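Local coordinates for protein nucleoporin NUP170 (Chaetomium thermophilum, PDB 5HAX) that probably serves as a structural component of the nuclear pore complex, joining an N-terminal beta-propeller to an alpha-helical region, at residues 489-494 with 529-534; 524-529 with 588-593. One frame throughout, in Å; residues are numbered along the deposited sequence.

Contact 1 of 2, residues 489-494 with 529-534; sequences RLVDIF and ALAVAC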
ATOM      1  N   ARG A 489       5.715  11.886   0.406  1.00 41.71           N
ATOM      2  CA  ARG A 489       6.998  11.360  -0.029  1.00 40.26           C
ATOM      3  C   ARG A 489       8.115  12.344   0.301  1.00 41.00           C
ATOM      4  O   ARG A 489       7.879  13.491   0.688  1.00 41.80           O
ATOM      5  CB  ARG A 489       6.980  11.087  -1.534  1.00 40.33           C
ATOM      6  CG  ARG A 489       5.831  10.210  -2.017  1.00 43.92           C
ATOM      7  CD  ARG A 489       5.621  10.367  -3.520  1.00 45.26           C
ATOM      8  NE  ARG A 489       5.186  11.720  -3.866  1.00 42.36           N
ATOM      9  CZ  ARG A 489       5.122  12.198  -5.104  1.00 52.44           C
ATOM     10  NH1 ARG A 489       4.713  13.441  -5.312  1.00 45.98           N
ATOM     11  NH2 ARG A 489       5.471  11.443  -6.137  1.00 44.45           N
ATOM     12  N   LEU A 490       9.354  11.880   0.128  1.00 42.95           N
ATOM     13  CA  LEU A 490      10.508  12.756   0.300  1.00 41.44           C
ATOM     14  C   LEU A 490      10.406  13.985  -0.598  1.00 39.24           C
ATOM     15  O   LEU A 490      10.637  15.113  -0.151  1.00 42.04           O
ATOM     16  CB  LEU A 490      11.793  11.979   0.012  1.00 44.18           C
ATOM     17  CG  LEU A 490      13.077  12.805  -0.102  1.00 45.42           C
ATOM     18  CD1 LEU A 490      13.328  13.602   1.171  1.00 44.29           C
ATOM     19  CD2 LEU A 490      14.262  11.904  -0.420  1.00 45.61           C
ATOM     20  N   VAL A 491      10.060  13.786  -1.875  1.00 40.38           N
ATOM     21  CA  VAL A 491       9.976  14.913  -2.803  1.00 44.64           C
ATOM     22  C   VAL A 491       8.893  15.893  -2.373  1.00 46.23           C
ATOM     23  O   VAL A 491       9.024  17.104  -2.583  1.00 47.48           O
ATOM     24  CB  VAL A 491       9.738  14.420  -4.245  1.00 46.00           C
ATOM     25  CG1 VAL A 491      10.965  13.686  -4.766  1.00 46.96           C
ATOM     26  CG2 VAL A 491       8.491  13.541  -4.327  1.00 47.98           C
ATOM     27  N   ASP A 492       7.806  15.394  -1.775  1.00 45.02           N
ATOM     28  CA  ASP A 492       6.781  16.288  -1.246  1.00 44.85           C
ATOM     29  C   ASP A 492       7.321  17.108  -0.081  1.00 44.26           C
ATOM     30  O   ASP A 492       7.080  18.319  -0.000  1.00 48.28           O
ATOM     31  CB  ASP A 492       5.556  15.487  -0.806  1.00 45.93           C
ATOM     32  CG  ASP A 492       4.967  14.655  -1.926  1.00 45.10           C
ATOM     33  OD1 ASP A 492       4.753  15.199  -3.030  1.00 51.26           O
ATOM     34  OD2 ASP A 492       4.723  13.451  -1.698  1.00 45.51           O
ATOM     35  N   ILE A 493       8.049  16.463   0.834  1.00 47.98           N
ATOM     36  CA  ILE A 493       8.640  17.173   1.965  1.00 46.90           C
ATOM     37  C   ILE A 493       9.704  18.147   1.477  1.00 46.49           C
ATOM     38  O   ILE A 493       9.759  19.306   1.908  1.00 44.49           O
ATOM     39  CB  ILE A 493       9.226  16.167   2.973  1.00 48.36           C
ATOM     40  CG1 ILE A 493       8.116  15.288   3.559  1.00 49.15           C
ATOM     41  CG2 ILE A 493       9.986  16.894   4.084  1.00 52.05           C
ATOM     42  CD1 ILE A 493       8.632  14.084   4.320  1.00 53.66           C
ATOM     43  N   PHE A 494      10.576  17.686   0.580  1.00 42.58           N
ATOM     44  CA  PHE A 494      11.652  18.535   0.084  1.00 49.55           C
ATOM     45  C   PHE A 494      11.099  19.767  -0.621  1.00 46.52           C
ATOM     46  O   PHE A 494      11.574  20.887  -0.394  1.00 46.78           O
ATOM     47  CB  PHE A 494      12.552  17.732  -0.853  1.00 44.95           C
ATOM     48  CG  PHE A 494      13.844  18.418  -1.184  1.00 51.06           C
ATOM     49  CD1 PHE A 494      14.019  19.044  -2.407  1.00 46.61           C
ATOM     50  CD2 PHE A 494      14.883  18.440  -0.271  1.00 53.42           C
ATOM     51  CE1 PHE A 494      15.207  19.676  -2.712  1.00 51.13           C
ATOM     52  CE2 PHE A 494      16.073  19.069  -0.570  1.00 57.67           C
ATOM     53  CZ  PHE A 494      16.236  19.689  -1.792  1.00 53.67           C
ATOM     54  N   ALA A 529      16.104  16.872  -4.992  1.00 46.75           N
ATOM     55  CA  ALA A 529      16.211  18.192  -5.602  1.00 49.47           C
ATOM     56  C   ALA A 529      16.076  18.099  -7.117  1.00 47.98           C
ATOM     57  O   ALA A 529      15.348  18.881  -7.738  1.00 45.37           O
ATOM     58  CB  ALA A 529      17.541  18.840  -5.216  1.00 52.46           C
ATOM     59  N   LEU A 530      16.770  17.136  -7.726  1.00 46.88           N
ATOM     60  CA  LEU A 530      16.645  16.925  -9.164  1.00 46.42           C
ATOM     61  C   LEU A 530      15.197  16.657  -9.549  1.00 49.94           C
ATOM     62  O   LEU A 530      14.681  17.231 -10.515  1.00 39.97           O
ATOM     63  CB  LEU A 530      17.544  15.766  -9.596  1.00 42.20           C
ATOM     64  CG  LEU A 530      17.434  15.329 -11.060  1.00 44.38           C
ATOM     65  CD1 LEU A 530      17.792  16.480 -11.989  1.00 47.92           C
ATOM     66  CD2 LEU A 530      18.323  14.124 -11.316  1.00 41.15           C
ATOM     67  N   ALA A 531      14.517  15.793  -8.788  1.00 47.53           N
ATOM     68  CA  ALA A 531      13.125  15.470  -9.087  1.00 42.90           C
ATOM     69  C   ALA A 531      12.240  16.706  -8.989  1.00 49.60           C
ATOM     70  O   ALA A 531      11.448  16.989  -9.895  1.00 46.24           O
ATOM     71  CB  ALA A 531      12.631  14.375  -8.143  1.00 48.05           C
ATOM     72  N   VAL A 532      12.358  17.456  -7.889  1.00 45.38           N
ATOM     73  CA  VAL A 532      11.577  18.682  -7.738  1.00 44.11           C
ATOM     74  C   VAL A 532      11.899  19.654  -8.865  1.00 51.69           C
ATOM     75  O   VAL A 532      11.000  20.278  -9.442  1.00 51.55           O
ATOM     76  CB  VAL A 532      11.832  19.318  -6.358  1.00 48.02           C
ATOM     77  CG1 VAL A 532      11.156  20.686  -6.257  1.00 46.11           C
ATOM     78  CG2 VAL A 532      11.340  18.401  -5.248  1.00 48.61           C
ATOM     79  N   ALA A 533      13.185  19.802  -9.194  1.00 47.11           N
ATOM     80  CA  ALA A 533      13.573  20.679 -10.294  1.00 53.65           C
ATOM     81  C   ALA A 533      12.905  20.272 -11.599  1.00 55.86           C
ATOM     82  O   ALA A 533      12.617  21.129 -12.442  1.00 58.02           O
ATOM     83  CB  ALA A 533      15.092  20.674 -10.456  1.00 47.41           C
ATOM     84  N   CYS A 534      12.642  18.980 -11.781  1.00 55.67           N
ATOM     85  CA  CYS A 534      11.992  18.471 -12.981  1.00 56.76           C
ATOM     86  C   CYS A 534      10.470  18.493 -12.884  1.00 54.10           C
ATOM     87  O   CYS A 534       9.799  17.964 -13.774  1.00 57.62           O
ATOM     88  CB  CYS A 534      12.476  17.045 -13.271  1.00 51.86           C
ATOM     89  SG  CYS A 534      14.207  16.950 -13.771  1.00 48.40           S
TER
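Ala-529 meets the ring of Phe-494 where two helices of the alpha-helical region cross: helix 490-501, which follows the last propeller strand, and helix 522-533, the axes of their short segments 9.4 Å apart and inclined at 76°. The ring carbon CE1 of Phe-494 comes within 3.4 Å of Ala-529 CA, and CZ also touches the methyl. With CG anti to the backbone N (chi1 -168°), the ring reaches across to helix 522-533, and Phe-516 of helix 506-520 packs against it edge-to-face. Two residues on, Ala-531 turns its methyl to Val-491, whose CG1 lies 3.8 Å from Ala-531 CB. Val-532 then sends CG2 into the angle between the two residues of the first helix: it sits 3.8 Å from Val-491 O and at the edge of the Phe-494 ring, near its plane, 4.0 Å from CD1. An alanine in place of Phe-494 would probably open a gap beside Ala-529 and Val-532 and deprive Phe-516 of its aromatic partner. At the start of the first helix, Arg-489 grips Asp-492 side-on, NE to OD2 and NH1 to OD1, and OD2 accepts a second bond, 2.8 Å long, from Arg-489 N through its anti lone pair.

Contact 2 of 2, residues 524-529 with 588-593; sequences ETIAAA and HDALAL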
ATOM      1  N   GLU A 524      20.386  10.692  -1.904  1.00 44.99           N
ATOM      2  CA  GLU A 524      18.927  10.742  -1.893  1.00 45.28           C
ATOM      3  C   GLU A 524      18.424  12.180  -1.857  1.00 43.02           C
ATOM      4  O   GLU A 524      17.419  12.510  -2.500  1.00 43.22           O
ATOM      5  CB  GLU A 524      18.382   9.953  -0.701  1.00 44.24           C
ATOM      6  CG  GLU A 524      18.559   8.440  -0.815  1.00 43.25           C
ATOM      7  CD  GLU A 524      17.577   7.793  -1.778  1.00 48.13           C
ATOM      8  OE1 GLU A 524      16.627   8.474  -2.223  1.00 43.07           O
ATOM      9  OE2 GLU A 524      17.752   6.594  -2.084  1.00 46.67           O
ATOM     10  N   THR A 525      19.113  13.055  -1.121  1.00 42.10           N
ATOM     11  CA  THR A 525      18.687  14.447  -1.033  1.00 42.82           C
ATOM     12  C   THR A 525      18.852  15.156  -2.372  1.00 43.89           C
ATOM     13  O   THR A 525      17.952  15.879  -2.818  1.00 47.84           O
ATOM     14  CB  THR A 525      19.480  15.177   0.052  1.00 45.66           C
ATOM     15  OG1 THR A 525      19.356  14.477   1.297  1.00 47.84           O
ATOM     16  CG2 THR A 525      18.968  16.604   0.223  1.00 46.95           C
ATOM     17  N   ILE A 526      20.003  14.975  -3.022  1.00 46.68           N
ATOM     18  CA  ILE A 526      20.235  15.618  -4.310  1.00 46.47           C
ATOM     19  C   ILE A 526      19.313  15.030  -5.370  1.00 45.35           C
ATOM     20  O   ILE A 526      18.895  15.734  -6.299  1.00 45.84           O
ATOM     21  CB  ILE A 526      21.720  15.483  -4.705  1.00 46.31           C
ATOM     22  CG1 ILE A 526      22.614  16.207  -3.688  1.00 48.78           C
ATOM     23  CG2 ILE A 526      21.968  16.026  -6.114  1.00 49.71           C
ATOM     24  CD1 ILE A 526      22.400  17.712  -3.609  1.00 50.56           C
ATOM     25  N   ALA A 527      18.979  13.744  -5.255  1.00 43.30           N
ATOM     26  CA  ALA A 527      18.023  13.142  -6.180  1.00 40.84           C
ATOM     27  C   ALA A 527      16.637  13.752  -6.006  1.00 44.48           C
ATOM     28  O   ALA A 527      15.908  13.937  -6.987  1.00 42.73           O
ATOM     29  CB  ALA A 527      17.977  11.629  -5.974  1.00 47.44           C
ATOM     30  N   ALA A 528      16.259  14.068  -4.766  1.00 43.43           N
ATOM     31  CA  ALA A 528      14.988  14.747  -4.532  1.00 45.40           C
ATOM     32  C   ALA A 528      14.994  16.143  -5.141  1.00 42.01           C
ATOM     33  O   ALA A 528      14.002  16.568  -5.742  1.00 41.49           O
ATOM     34  CB  ALA A 528      14.698  14.816  -3.033  1.00 42.54           C
ATOM     35  N   ALA A 529      16.104  16.872  -4.992  1.00 46.75           N
ATOM     36  CA  ALA A 529      16.211  18.192  -5.602  1.00 49.47           C
ATOM     37  C   ALA A 529      16.076  18.099  -7.117  1.00 47.98           C
ATOM     38  O   ALA A 529      15.348  18.881  -7.738  1.00 45.37           O
ATOM     39  CB  ALA A 529      17.541  18.840  -5.216  1.00 52.46           C
ATOM     40  N   HIS A 588      26.184  12.909  -9.812  1.00 55.21           N
ATOM     41  CA  HIS A 588      26.060  11.843 -10.802  1.00 52.18           C
ATOM     42  C   HIS A 588      25.206  10.697 -10.277  1.00 50.27           C
ATOM     43  O   HIS A 588      24.288  10.230 -10.961  1.00 48.29           O
ATOM     44  CB  HIS A 588      27.440  11.321 -11.198  1.00 49.63           C
ATOM     45  CG  HIS A 588      27.396  10.006 -11.912  1.00 50.14           C
ATOM     46  ND1 HIS A 588      27.359   8.799 -11.247  1.00 47.80           N
ATOM     47  CD2 HIS A 588      27.361   9.709 -13.232  1.00 48.46           C
ATOM     48  CE1 HIS A 588      27.311   7.815 -12.127  1.00 47.11           C
ATOM     49  NE2 HIS A 588      27.312   8.340 -13.339  1.00 51.85           N
ATOM     50  N   ASP A 589      25.515  10.210  -9.072  1.00 49.03           N
ATOM     51  CA  ASP A 589      24.746   9.111  -8.498  1.00 52.69           C
ATOM     52  C   ASP A 589      23.273   9.482  -8.384  1.00 49.70           C
ATOM     53  O   ASP A 589      22.394   8.637  -8.594  1.00 46.68           O
ATOM     54  CB  ASP A 589      25.315   8.736  -7.129  1.00 52.80           C
ATOM     55  CG  ASP A 589      26.790   8.372  -7.186  1.00 56.71           C
ATOM     56  OD1 ASP A 589      27.238   7.841  -8.224  1.00 56.72           O
ATOM     57  OD2 ASP A 589      27.503   8.622  -6.191  1.00 60.64           O
ATOM     58  N   ALA A 590      22.988  10.749  -8.071  1.00 49.11           N
ATOM     59  CA  ALA A 590      21.606  11.206  -7.989  1.00 46.50           C
ATOM     60  C   ALA A 590      20.912  11.115  -9.342  1.00 53.80           C
ATOM     61  O   ALA A 590      19.752  10.694  -9.427  1.00 46.60           O
ATOM     62  CB  ALA A 590      21.564  12.642  -7.465  1.00 48.41           C
ATOM     63  N   LEU A 591      21.604  11.511 -10.413  1.00 49.60           N
ATOM     64  CA  LEU A 591      21.019  11.412 -11.746  1.00 45.29           C
ATOM     65  C   LEU A 591      20.772   9.958 -12.125  1.00 42.11           C
ATOM     66  O   LEU A 591      19.727   9.626 -12.697  1.00 42.74           O
ATOM     67  CB  LEU A 591      21.929  12.085 -12.772  1.00 46.13           C
ATOM     68  CG  LEU A 591      21.483  11.995 -14.233  1.00 53.30           C
ATOM     69  CD1 LEU A 591      20.140  12.685 -14.427  1.00 52.39           C
ATOM     70  CD2 LEU A 591      22.540  12.594 -15.148  1.00 55.76           C
ATOM     71  N   ALA A 592      21.726   9.079 -11.813  1.00 41.76           N
ATOM     72  CA  ALA A 592      21.547   7.657 -12.083  1.00 44.83           C
ATOM     73  C   ALA A 592      20.418   7.075 -11.242  1.00 49.13           C
ATOM     74  O   ALA A 592      19.639   6.247 -11.728  1.00 41.59           O
ATOM     75  CB  ALA A 592      22.852   6.910 -11.813  1.00 44.65           C
ATOM     76  N   LEU A 593      20.316   7.493  -9.980  1.00 45.37           N
ATOM     77  CA  LEU A 593      19.264   6.978  -9.110  1.00 45.18           C
ATOM     78  C   LEU A 593      17.890   7.400  -9.613  1.00 44.50           C
ATOM     79  O   LEU A 593      16.982   6.570  -9.740  1.00 42.23           O
ATOM     80  CB  LEU A 593      19.492   7.464  -7.678  1.00 45.65           C
ATOM     81  CG  LEU A 593      18.580   6.892  -6.590  1.00 47.95           C
ATOM     82  CD1 LEU A 593      18.693   5.375  -6.520  1.00 38.98           C
ATOM     83  CD2 LEU A 593      18.918   7.520  -5.245  1.00 46.99           C
TER
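Ala-590 presses its methyl against the backbone of helix 522-533, with Ala-590 CB 3.6 Å from Ala-527 N and 3.7 Å from Ile-526 CG2. Helices 522-533 and 586-599 cross closely here, with alanines at the point of nearest approach and the axes of their short segments 8.2 Å apart at 63°. The nearest backbone approach, 4.5 Å between the CA atoms of Ala-527 and Ala-590, is possible because a single methyl stands on each side; the two CB atoms are 4.0 Å apart, and Ala-527 CB also touches Ala-590 O. Ile-526 borders this point with its CG2 branch, which lies anti to the backbone N, while the CG1 arm leads away from the partner helix.

One turn beyond Ala-590, Leu-593 extends the contact toward the N-terminal part of helix 522-533. Its CD2 methyl approaches Ala-527 CB and, more closely, the carboxylate of Glu-524, with Leu-593 CD2 3.5 Å from Glu-524 OE2. The bend at chi2 (-76°) brings the Glu-524 carboxylate back toward Leu-593 although its CB points away, and the two side chains cross at about a right angle. The same OE2 forms salt bridges with Arg-597, further along helix 586-599, and with Lys-415, so the buried acid has cationic partners beside its apolar neighbour. On the side of helix 586-599 turned away from this contact, His-588 packs against helix 663-694, and its ND1 donates to Asp-589 OD1 in the plane of the imidazole but from above the carboxylate plane.

No hydrogen bond links the two segments directly: methyl and backbone surfaces bring the helices close, while the ion pair from Glu-524 to Arg-597 adds a charged tie between the same helices and is likely to favour the ionised form of this buried carboxylate.

Both contacts are buried, and helix 522-533 is common to them: contact 1 joins it to helix 490-501, near the end of the propeller, and contact 2 joins it to helix 586-599. Their centres lie about 10 Å apart, and Ala-529 belongs to both, though it touches across contact 1 alone. Phe-494 CE2 also packs on Thr-525 CG2 at 3.9 Å, while Leu-530 CD2 lies 3.8 Å from Leu-591 CA, so the three helices form a continuous core. An aromatic ring and valines fill the wider crossing of contact 1; contact 2 brings its helices closer through alanines and adds a carboxylate with basic partners.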